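Local structure of acetyltransferase, GNAT family (Streptococcus agalactiae 2603V/R, 2Q7B) at residues A[41-46]-A[51-56]. The protein probably acts as an N-acetyltransferase of the GNAT family, a group that transfers acetyl from acetyl-CoA to an amino group. Residues are numbered along the deposited sequence; the frame is centred on the assembly and turned at random.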
# COMPACT_ATOMS: atom_id res chain seq x y z
N TYR A 41 -5.97 -1.66 -7.44
CA TYR A 41 -7.02 -2.23 -8.25
C TYR A 41 -7.02 -1.64 -9.70
O TYR A 41 -6.99 -2.36 -10.70
CB TYR A 41 -8.41 -2.06 -7.57
CG TYR A 41 -9.49 -2.49 -8.53
CD1 TYR A 41 -9.82 -3.83 -8.66
CD2 TYR A 41 -10.09 -1.57 -9.38
CE1 TYR A 41 -10.75 -4.25 -9.61
CE2 TYR A 41 -11.02 -1.98 -10.32
CZ TYR A 41 -11.34 -3.32 -10.43
OH TYR A 41 -12.26 -3.71 -11.35
N CYS A 42 -7.05 -0.33 -9.79
CA CYS A 42 -7.11 0.35 -11.07
C CYS A 42 -5.88 0.12 -11.91
O CYS A 42 -5.99 -0.15 -13.09
CB CYS A 42 -7.30 1.85 -10.87
SG CYS A 42 -8.89 2.27 -10.20
N GLN A 43 -4.70 0.22 -11.30
CA GLN A 43 -3.46 0.05 -12.03
C GLN A 43 -3.14 -1.37 -12.37
O GLN A 43 -2.71 -1.66 -13.48
CB GLN A 43 -2.28 0.60 -11.22
CG GLN A 43 -2.30 2.11 -11.04
CD GLN A 43 -1.13 2.65 -10.24
OE1 GLN A 43 -0.59 1.98 -9.34
NE2 GLN A 43 -0.74 3.89 -10.54
N ASN A 44 -3.35 -2.26 -11.40
CA ASN A 44 -2.81 -3.61 -11.51
C ASN A 44 -3.76 -4.77 -11.67
O ASN A 44 -3.36 -5.80 -12.19
CB ASN A 44 -1.91 -3.87 -10.31
CG ASN A 44 -0.74 -2.90 -10.25
OD1 ASN A 44 -0.13 -2.61 -11.26
ND2 ASN A 44 -0.43 -2.41 -9.04
N ILE A 45 -4.99 -4.62 -11.19
CA ILE A 45 -5.98 -5.68 -11.34
C ILE A 45 -6.80 -5.40 -12.60
O ILE A 45 -6.94 -6.26 -13.46
CB ILE A 45 -6.88 -5.80 -10.09
CG1 ILE A 45 -6.00 -6.21 -8.89
CG2 ILE A 45 -7.99 -6.86 -10.34
CD1 ILE A 45 -6.71 -6.24 -7.59
N GLU A 46 -7.27 -4.17 -12.72
CA GLU A 46 -8.08 -3.77 -13.86
C GLU A 46 -7.24 -3.48 -15.10
O GLU A 46 -7.50 -4.06 -16.14
CB GLU A 46 -8.92 -2.55 -13.50
CG GLU A 46 -9.92 -2.19 -14.58
CD GLU A 46 -10.69 -0.93 -14.28
OE1 GLU A 46 -10.18 -0.02 -13.61
OE2 GLU A 46 -11.81 -0.86 -14.77
N ILE A 51 2.41 -1.65 -11.73
CA ILE A 51 3.05 -0.49 -11.12
C ILE A 51 3.26 -0.79 -9.64
O ILE A 51 2.33 -1.20 -8.95
CB ILE A 51 2.23 0.81 -11.30
CG1 ILE A 51 2.08 1.14 -12.79
CG2 ILE A 51 2.91 1.96 -10.56
CD1 ILE A 51 1.10 2.28 -13.09
N LYS A 52 4.47 -0.58 -9.16
CA LYS A 52 4.79 -0.81 -7.75
C LYS A 52 4.50 0.45 -6.97
O LYS A 52 4.61 1.57 -7.49
CB LYS A 52 6.26 -1.19 -7.58
CG LYS A 52 6.77 -2.36 -8.39
CD LYS A 52 6.00 -3.65 -8.19
CE LYS A 52 6.55 -4.74 -9.13
N MSE A 53 4.13 0.29 -5.70
CA MSE A 53 3.88 1.41 -4.82
C MSE A 53 5.19 2.21 -4.60
O MSE A 53 5.15 3.43 -4.41
CB MSE A 53 3.29 0.95 -3.48
CG MSE A 53 1.92 0.29 -3.62
SE MSE A 53 0.63 1.58 -4.30
CE MSE A 53 -0.11 0.62 -5.41
N ALA A 54 6.34 1.54 -4.65
CA ALA A 54 7.65 2.20 -4.54
C ALA A 54 7.88 3.19 -5.70
O ALA A 54 8.68 4.11 -5.56
CB ALA A 54 8.78 1.19 -4.47
N GLU A 55 7.20 2.99 -6.83
CA GLU A 55 7.28 3.89 -7.97
C GLU A 55 6.40 5.12 -7.79
O GLU A 55 6.42 6.01 -8.64
CB GLU A 55 6.86 3.20 -9.28
CG GLU A 55 7.67 2.00 -9.68
CD GLU A 55 7.11 1.33 -10.93
OE1 GLU A 55 6.95 2.03 -11.96
OE2 GLU A 55 6.83 0.12 -10.88
N GLN A 56 5.62 5.18 -6.71
CA GLN A 56 4.73 6.30 -6.46
C GLN A 56 4.59 6.47 -4.96
O GLN A 56 3.49 6.52 -4.41
CB GLN A 56 3.38 6.08 -7.14
CG GLN A 56 2.80 4.69 -6.86
CD GLN A 56 1.62 4.32 -7.73
OE1 GLN A 56 1.19 5.10 -8.58
NE2 GLN A 56 1.08 3.12 -7.49
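The side-chain amides of Gln43 and Gln56 meet edge to edge in one plane, their planes 2° apart, while CD1 of Ile51 lies over one face of the Gln43 amide, 3.6 Å from Gln43 CD. CB and CG2 of Ile51 continue this cover over Gln43 OE1. On the other side the CE methyl of selenomethionine Met53 only borders the oxygen, 4.2 Å from Gln43 OE1. Along the shared edge two hydrogen bonds close a ring: Gln56 NE2 gives to Gln43 OE1 at 2.7 Å, and Gln43 NE2 gives back to Gln56 OE1 at 3.0 Å, each on a lone pair of the carbonyl. Both chains are extended beyond CG and come from opposite directions. Lys100 also donates to Gln56 OE1, consistent with this orientation of the Gln56 amide, and Gln43 NE2 has a second acceptor in a citrate that probably came from the crystallisation solution.

One residue on, Asn44 grips the backbone of Ile51 at both polar atoms. Its OD1 takes the Ile51 N-H (2.8 Å), with the donor tilted 16° from the carbonyl plane, and its ND2 reaches Ile51 O at 3.0 Å. With CG beside its own backbone N (chi1 -61°), Asn44 turns its amide toward the returning chain. Asn40 OD1, one turn earlier, takes a further hydrogen bond from ND2.

Helix 29-46 closes with a pi-turn, Glu46 N bonding to Tyr41 O; Asn44 holds the main chain and Gln43 a side chain of the segment that follows. Asp37 of the second subunit accepts from Met53 N and Ala54 N, placing the contact beside the subunit interface. This is the link between helices 29-46 and 62-67, which follow the first strand of the GNAT fold, a region that in relatives commonly borders the acceptor-substrate site.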